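Local coordinates for transaminase (Bacillus megaterium, PDB 5G09), which probably transfers amino groups between amine donors and carbonyl acceptors, using pyridoxal phosphate, as a class-III aminotransferase, at residues 108-113 against 312-317; 264-269 against 287-292. All blocks are in the same frame, centred on the assembly; numbering follows the deposited sequence.

Interaction 1 of 2, residues 108-113 against 312-317; sequences DEDWPG and VSKEIA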
loop_
_atom_site.group_PDB
_atom_site.type_symbol
_atom_site.label_atom_id
_atom_site.label_comp_id
_atom_site.label_asym_id
_atom_site.label_seq_id
_atom_site.Cartn_x
_atom_site.Cartn_y
_atom_site.Cartn_z
ATOM N N ASP D 108 -26.483 25.886 19.792
ATOM C CA ASP D 108 -25.723 27.124 19.865
ATOM C C ASP D 108 -24.515 27.190 18.916
ATOM O O ASP D 108 -23.738 28.143 18.958
ATOM C CB ASP D 108 -25.261 27.379 21.311
ATOM C CG ASP D 108 -24.324 26.282 21.858
ATOM O OD1 ASP D 108 -24.362 25.112 21.393
ATOM O OD2 ASP D 108 -23.548 26.603 22.786
ATOM N N GLU D 109 -24.346 26.178 18.076
ATOM C CA GLU D 109 -23.207 26.160 17.166
ATOM C C GLU D 109 -23.686 26.080 15.737
ATOM O O GLU D 109 -24.696 25.425 15.444
ATOM C CB GLU D 109 -22.248 25.009 17.510
ATOM C CG GLU D 109 -21.428 25.278 18.767
ATOM C CD GLU D 109 -20.559 24.089 19.212
ATOM O OE1 GLU D 109 -20.308 23.156 18.403
ATOM O OE2 GLU D 109 -20.135 24.092 20.389
ATOM N N ASP D 110 -22.931 26.733 14.856
ATOM C CA ASP D 110 -23.304 26.935 13.469
ATOM C C ASP D 110 -22.807 25.831 12.499
ATOM O O ASP D 110 -23.398 25.603 11.453
ATOM C CB ASP D 110 -22.783 28.313 13.023
ATOM C CG ASP D 110 -23.419 28.802 11.722
ATOM O OD1 ASP D 110 -24.464 28.251 11.285
ATOM O OD2 ASP D 110 -22.862 29.755 11.127
ATOM N N TRP D 111 -21.725 25.146 12.847
ATOM C CA TRP D 111 -21.111 24.156 11.931
ATOM C C TRP D 111 -21.908 22.867 11.650
ATOM O O TRP D 111 -21.816 22.332 10.544
ATOM C CB TRP D 111 -19.696 23.821 12.412
ATOM C CG TRP D 111 -19.638 22.930 13.611
ATOM C CD1 TRP D 111 -19.666 23.315 14.923
ATOM C CD2 TRP D 111 -19.517 21.507 13.616
ATOM N NE1 TRP D 111 -19.575 22.217 15.742
ATOM C CE2 TRP D 111 -19.479 21.092 14.971
ATOM C CE3 TRP D 111 -19.426 20.532 12.606
ATOM C CZ2 TRP D 111 -19.363 19.757 15.345
ATOM C CZ3 TRP D 111 -19.310 19.182 12.986
ATOM C CH2 TRP D 111 -19.286 18.815 14.342
ATOM N N PRO D 112 -22.679 22.349 12.627
ATOM C CA PRO D 112 -23.267 21.011 12.370
ATOM C C PRO D 112 -24.224 20.927 11.183
ATOM O O PRO D 112 -25.138 21.754 11.045
ATOM C CB PRO D 112 -23.996 20.662 13.686
ATOM C CG PRO D 112 -23.350 21.523 14.722
ATOM C CD PRO D 112 -22.919 22.794 14.025
ATOM N N GLY D 113 -24.008 19.928 10.328
ATOM C CA GLY D 113 -24.869 19.681 9.158
ATOM C C GLY D 113 -25.733 18.434 9.260
ATOM O O GLY D 113 -26.957 18.510 9.429
ATOM N N VAL D 312 -21.110 15.552 10.317
ATOM C CA VAL D 312 -20.304 16.407 9.408
ATOM C C VAL D 312 -20.848 17.842 9.340
ATOM O O VAL D 312 -22.024 18.070 9.615
ATOM C CB VAL D 312 -20.227 15.814 7.997
ATOM C CG1 VAL D 312 -19.770 14.366 8.084
ATOM C CG2 VAL D 312 -21.584 15.892 7.300
ATOM N N SER D 313 -19.992 18.793 8.986
ATOM C CA SER D 313 -20.379 20.198 8.847
ATOM C C SER D 313 -21.411 20.425 7.750
ATOM O O SER D 313 -21.616 19.571 6.870
ATOM C CB SER D 313 -19.138 21.057 8.547
ATOM O OG SER D 313 -18.638 20.767 7.238
ATOM N N LYS D 314 -22.036 21.612 7.768
ATOM C CA LYS D 314 -22.968 22.016 6.701
ATOM C C LYS D 314 -22.322 21.915 5.308
ATOM O O LYS D 314 -22.919 21.386 4.364
ATOM C CB LYS D 314 -23.484 23.436 6.961
ATOM C CG LYS D 314 -24.622 23.427 7.969
ATOM C CD LYS D 314 -24.843 24.782 8.576
ATOM C CE LYS D 314 -26.012 24.714 9.547
ATOM N NZ LYS D 314 -25.994 25.972 10.331
ATOM N N GLU D 315 -21.099 22.418 5.216
ATOM C CA GLU D 315 -20.300 22.404 3.979
ATOM C C GLU D 315 -20.191 21.003 3.409
ATOM O O GLU D 315 -20.443 20.776 2.226
ATOM C CB GLU D 315 -18.893 22.894 4.301
ATOM C CG GLU D 315 -18.254 23.720 3.219
ATOM C CD GLU D 315 -16.867 24.211 3.600
ATOM O OE1 GLU D 315 -16.094 23.459 4.258
ATOM O OE2 GLU D 315 -16.541 25.354 3.220
ATOM N N ILE D 316 -19.796 20.069 4.271
ATOM C CA ILE D 316 -19.567 18.673 3.868
ATOM C C ILE D 316 -20.890 17.988 3.513
ATOM O O ILE D 316 -20.991 17.300 2.498
ATOM C CB ILE D 316 -18.751 17.913 4.961
ATOM C CG1 ILE D 316 -17.323 18.494 5.073
ATOM C CG2 ILE D 316 -18.758 16.399 4.690
ATOM C CD1 ILE D 316 -16.575 18.115 6.357
ATOM N N ALA D 317 -21.926 18.218 4.323
ATOM C CA ALA D 317 -23.225 17.611 4.072
ATOM C C ALA D 317 -23.808 18.064 2.722
ATOM O O ALA D 317 -24.339 17.236 1.970
ATOM C CB ALA D 317 -24.180 17.933 5.219
#
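Lys314 reaches back across the contact to Asp110 with its chain extended beyond CG and its ammonium group on two oxygens of that one residue. NZ donates to the backbone Asp110 O at 2.9 Å, in the carbonyl plane and on a lone pair, and makes a salt bridge with Asp110 OD1, also at 2.9 Å, though as a hydrogen bond this second link is weak. CG of Asp110 stands anti to the backbone N (chi1 -165°), which brings the carboxylate to the same ammonium that its own carbonyl binds; the two side chains cross at about a right angle. On the way, Lys314 CE passes 3.4 Å from Pro112 O.

Trp111 holds the buried side. Its CG stands between the backbone N and the carbonyl carbon (chi1 75°), with Pro112 CD over one face of the indole and NE1 giving a hydrogen bond of 2.9 Å to Glu109 OE1, close to the ring plane; Tyr284 shares that oxygen. The six-membered ring meets Ser313 CA with its edge, CE3 lying 3.9 Å away. A leucine here would probably leave Glu109 OE1 without its indole donor and open a gap beside Ser313.

Between the backbones, Lys314 N donates to Trp111 O and Gly113 N to Val312 O, flanking the antiparallel, non-hydrogen-bonded pair Pro112–Ser313. Ser313 OG accepts from Ile316 N at 3.3 Å. This is a strand-to-helix junction at the margin of the mixed sheet of the PLP-binding fold: strand 112-118 begins beside the end of 308-313, where Ser313 acts as N-cap of helix 314-321.

Interaction 2 of 2, residues 264-269 against 287-292; sequences VLWIND and YGVQPD. With 6DF ([6-methyl-5-oxidanyl-4-[(~{E})-[(1~{R})-1-phenylethyl]iminomethyl]pyridin-3-yl]methyl dihydrogen phosphate), chain R.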
loop_
_atom_site.group_PDB
_atom_site.type_symbol
_atom_site.label_atom_id
_atom_site.label_comp_id
_atom_site.label_asym_id
_atom_site.label_seq_id
_atom_site.Cartn_x
_atom_site.Cartn_y
_atom_site.Cartn_z
ATOM N N VAL D 264 -7.033 21.977 5.078
ATOM C CA VAL D 264 -7.141 20.558 5.446
ATOM C C VAL D 264 -8.264 20.441 6.484
ATOM O O VAL D 264 -8.425 21.349 7.292
ATOM C CB VAL D 264 -5.779 20.093 5.997
ATOM C CG1 VAL D 264 -5.894 18.829 6.846
ATOM C CG2 VAL D 264 -4.784 19.905 4.838
ATOM N N LEU D 265 -9.045 19.358 6.446
ATOM C CA LEU D 265 -10.101 19.122 7.430
ATOM C C LEU D 265 -9.586 18.730 8.806
ATOM O O LEU D 265 -8.473 18.184 8.948
ATOM C CB LEU D 265 -11.112 18.064 6.944
ATOM C CG LEU D 265 -11.899 18.344 5.659
ATOM C CD1 LEU D 265 -12.752 17.137 5.266
ATOM C CD2 LEU D 265 -12.784 19.594 5.778
ATOM N N TRP D 266 -10.399 19.036 9.828
ATOM C CA TRP D 266 -10.114 18.591 11.157
ATOM C C TRP D 266 -11.236 17.651 11.615
ATOM O O TRP D 266 -12.410 18.046 11.696
ATOM C CB TRP D 266 -9.923 19.778 12.108
ATOM C CG TRP D 266 -9.791 19.360 13.546
ATOM C CD1 TRP D 266 -9.133 18.242 14.039
ATOM C CD2 TRP D 266 -10.300 20.058 14.691
ATOM N NE1 TRP D 266 -9.235 18.204 15.418
ATOM C CE2 TRP D 266 -9.941 19.305 15.841
ATOM C CE3 TRP D 266 -11.041 21.246 14.861
ATOM C CZ2 TRP D 266 -10.314 19.703 17.154
ATOM C CZ3 TRP D 266 -11.408 21.636 16.182
ATOM C CH2 TRP D 266 -11.037 20.867 17.287
ATOM N N ILE D 267 -10.869 16.391 11.848
ATOM C CA ILE D 267 -11.778 15.402 12.450
ATOM C C ILE D 267 -11.390 15.317 13.888
ATOM O O ILE D 267 -10.247 15.017 14.192
ATOM C CB ILE D 267 -11.600 13.981 11.841
ATOM C CG1 ILE D 267 -11.748 14.032 10.320
ATOM C CG2 ILE D 267 -12.631 12.994 12.463
ATOM C CD1 ILE D 267 -11.346 12.747 9.607
ATOM N N ASN D 268 -12.319 15.626 14.790
ATOM C CA ASN D 268 -12.074 15.313 16.169
ATOM C C ASN D 268 -12.918 14.120 16.592
ATOM O O ASN D 268 -14.108 14.108 16.400
ATOM C CB ASN D 268 -12.303 16.483 17.124
ATOM C CG ASN D 268 -11.794 16.145 18.510
ATOM O OD1 ASN D 268 -10.618 15.843 18.663
ATOM N ND2 ASN D 268 -12.679 16.103 19.501
ATOM N N ASP D 269 -12.248 13.104 17.118
ATOM C CA ASP D 269 -12.843 11.846 17.475
ATOM C C ASP D 269 -13.376 12.038 18.879
ATOM O O ASP D 269 -12.606 12.109 19.830
ATOM C CB ASP D 269 -11.750 10.752 17.454
ATOM C CG ASP D 269 -12.299 9.340 17.727
ATOM O OD1 ASP D 269 -13.440 9.221 18.188
ATOM O OD2 ASP D 269 -11.550 8.336 17.496
ATOM N N TYR D 287 -12.152 24.216 24.093
ATOM C CA TYR D 287 -11.045 24.889 23.375
ATOM C C TYR D 287 -11.434 26.011 22.447
ATOM O O TYR D 287 -10.574 26.551 21.765
ATOM C CB TYR D 287 -10.091 23.884 22.658
ATOM C CG TYR D 287 -9.566 22.843 23.622
ATOM C CD1 TYR D 287 -8.486 23.124 24.461
ATOM C CD2 TYR D 287 -10.197 21.592 23.748
ATOM C CE1 TYR D 287 -8.033 22.190 25.383
ATOM C CE2 TYR D 287 -9.739 20.656 24.662
ATOM C CZ TYR D 287 -8.668 20.967 25.478
ATOM O OH TYR D 287 -8.190 20.044 26.380
ATOM N N GLY D 288 -12.711 26.368 22.424
ATOM C CA GLY D 288 -13.145 27.556 21.694
ATOM C C GLY D 288 -13.004 27.408 20.190
ATOM O O GLY D 288 -12.848 28.396 19.484
ATOM N N VAL D 289 -13.062 26.179 19.688
ATOM C CA VAL D 289 -12.961 25.921 18.246
ATOM C C VAL D 289 -14.021 24.903 17.844
ATOM O O VAL D 289 -14.585 24.232 18.701
ATOM C CB VAL D 289 -11.545 25.445 17.849
ATOM C CG1 VAL D 289 -10.529 26.553 18.066
ATOM C CG2 VAL D 289 -11.140 24.207 18.631
ATOM N N GLN D 290 -14.336 24.842 16.552
ATOM C CA GLN D 290 -15.321 23.923 16.002
ATOM C C GLN D 290 -14.663 23.035 14.932
ATOM O O GLN D 290 -13.961 23.532 14.060
ATOM C CB GLN D 290 -16.524 24.693 15.430
ATOM C CG GLN D 290 -16.976 25.877 16.306
ATOM C CD GLN D 290 -18.417 26.327 16.090
ATOM O OE1 GLN D 290 -18.921 26.388 14.966
ATOM N NE2 GLN D 290 -19.079 26.685 17.182
ATOM N N PRO D 291 -14.854 21.707 15.026
ATOM C CA PRO D 291 -14.262 20.768 14.031
ATOM C C PRO D 291 -15.065 20.749 12.741
ATOM O O PRO D 291 -16.159 21.335 12.680
ATOM C CB PRO D 291 -14.385 19.401 14.724
ATOM C CG PRO D 291 -15.538 19.574 15.661
ATOM C CD PRO D 291 -15.511 20.996 16.140
ATOM N N ASP D 292 -14.545 20.060 11.730
ATOM C CA ASP D 292 -15.287 19.803 10.487
ATOM C C ASP D 292 -16.169 18.563 10.600
ATOM O O ASP D 292 -17.262 18.519 10.041
ATOM C CB ASP D 292 -14.296 19.673 9.312
ATOM C CG ASP D 292 -13.493 20.930 9.141
ATOM O OD1 ASP D 292 -14.131 21.947 8.829
ATOM O OD2 ASP D 292 -12.270 20.952 9.392
HETATM N N1 6DF R . -12.241 6.205 19.164
HETATM C C2 6DF R . -11.820 6.341 20.421
HETATM N N2 6DF R . -11.560 2.568 22.489
HETATM C C3 6DF R . -11.924 5.253 21.287
HETATM C C4 6DF R . -12.479 4.049 20.852
HETATM C C5 6DF R . -12.904 3.971 19.520
HETATM C C6 6DF R . -12.773 5.066 18.709
HETATM C C7 6DF R . -11.300 1.390 23.364
HETATM C C8 6DF R . -12.513 0.487 23.594
HETATM C C9 6DF R . -10.499 1.683 24.609
HETATM C C10 6DF R . -10.784 2.794 25.412
HETATM C C11 6DF R . -10.009 3.020 26.557
HETATM C C12 6DF R . -8.984 2.126 26.915
HETATM C C13 6DF R . -8.706 1.007 26.125
HETATM O O2P 6DF R . -14.681 0.141 20.303
HETATM P P 6DF R . -15.439 1.016 19.315
HETATM O O3P 6DF R . -15.266 0.419 17.911
HETATM O O1P 6DF R . -16.904 1.130 19.657
HETATM O O4P 6DF R . -14.824 2.498 19.394
HETATM C "C5'" 6DF R . -13.499 2.737 18.894
HETATM C "C2'" 6DF R . -11.243 7.688 20.808
HETATM O O3 6DF R . -11.455 5.377 22.549
HETATM C "C4'" 6DF R . -12.558 2.826 21.709
HETATM C C14 6DF R . -9.469 0.796 24.976
#
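The direction from CA of Val264 to CA of Asn268, mostly strand, and that of the loop from CA of Val289 to CA of Asp292 are 108° apart, and the segments come closest at Trp266 and Asp292, whose CA atoms lie 5.4 Å apart. Asp292 N donates to Trp266 O at 2.9 Å. In return Trp266 N gives a nearly straight bond of 2.7 Å (161°) to Asp292 OD2, on the anti lone pair of the carboxylate, so side chain and backbone of one aspartate hold both polar groups of the tryptophan main chain. Leu265 CD2 packs on Asp292 CG at 3.7 Å.

With CG anti to the backbone N (chi1 173°), the Trp266 indole reaches out to the 289-291 part of the loop. Pro291 CB sits over one face of its six-membered ring, 4.1 Å from the centroid, in a CH-pi contact, while Val289 CG2 meets Trp266 CZ3 at 3.6 Å. Trp266 NE1 is hydrogen-bonded to Thr236 OG1.

The buried Asp292 carboxylate also forms a salt bridge with Arg256, which probably favours its charged state. At the far end of the strand, Asp269 OD2 lies 2.8 Å from N1 of the bound pyridoxal phosphate adduct, an aspartate–pyridine pairing expected to stabilise a protonated ring nitrogen, as in related PLP enzymes.

The two contacts lie about 11 Å apart, between centres, on the same seven-stranded mixed sheet. Interaction 2 is nested along the chain within the loop closed by interaction 1: segment 108-113 comes first, then 264-269 and 287-292, and finally 312-317. Strand 293-296, which follows directly on 287-292, lies between 265-269 and 308-313 in the sheet. The contacts also touch: Ser313 N probably hydrogen-bonds to Asp292 O at 2.9 Å, and Trp111 packs against Gln290 and Pro291. Packing is thus continuous from the edge strand 112-118 inward to strand 265-269, whose last residue, Asp269, meets the cofactor adduct.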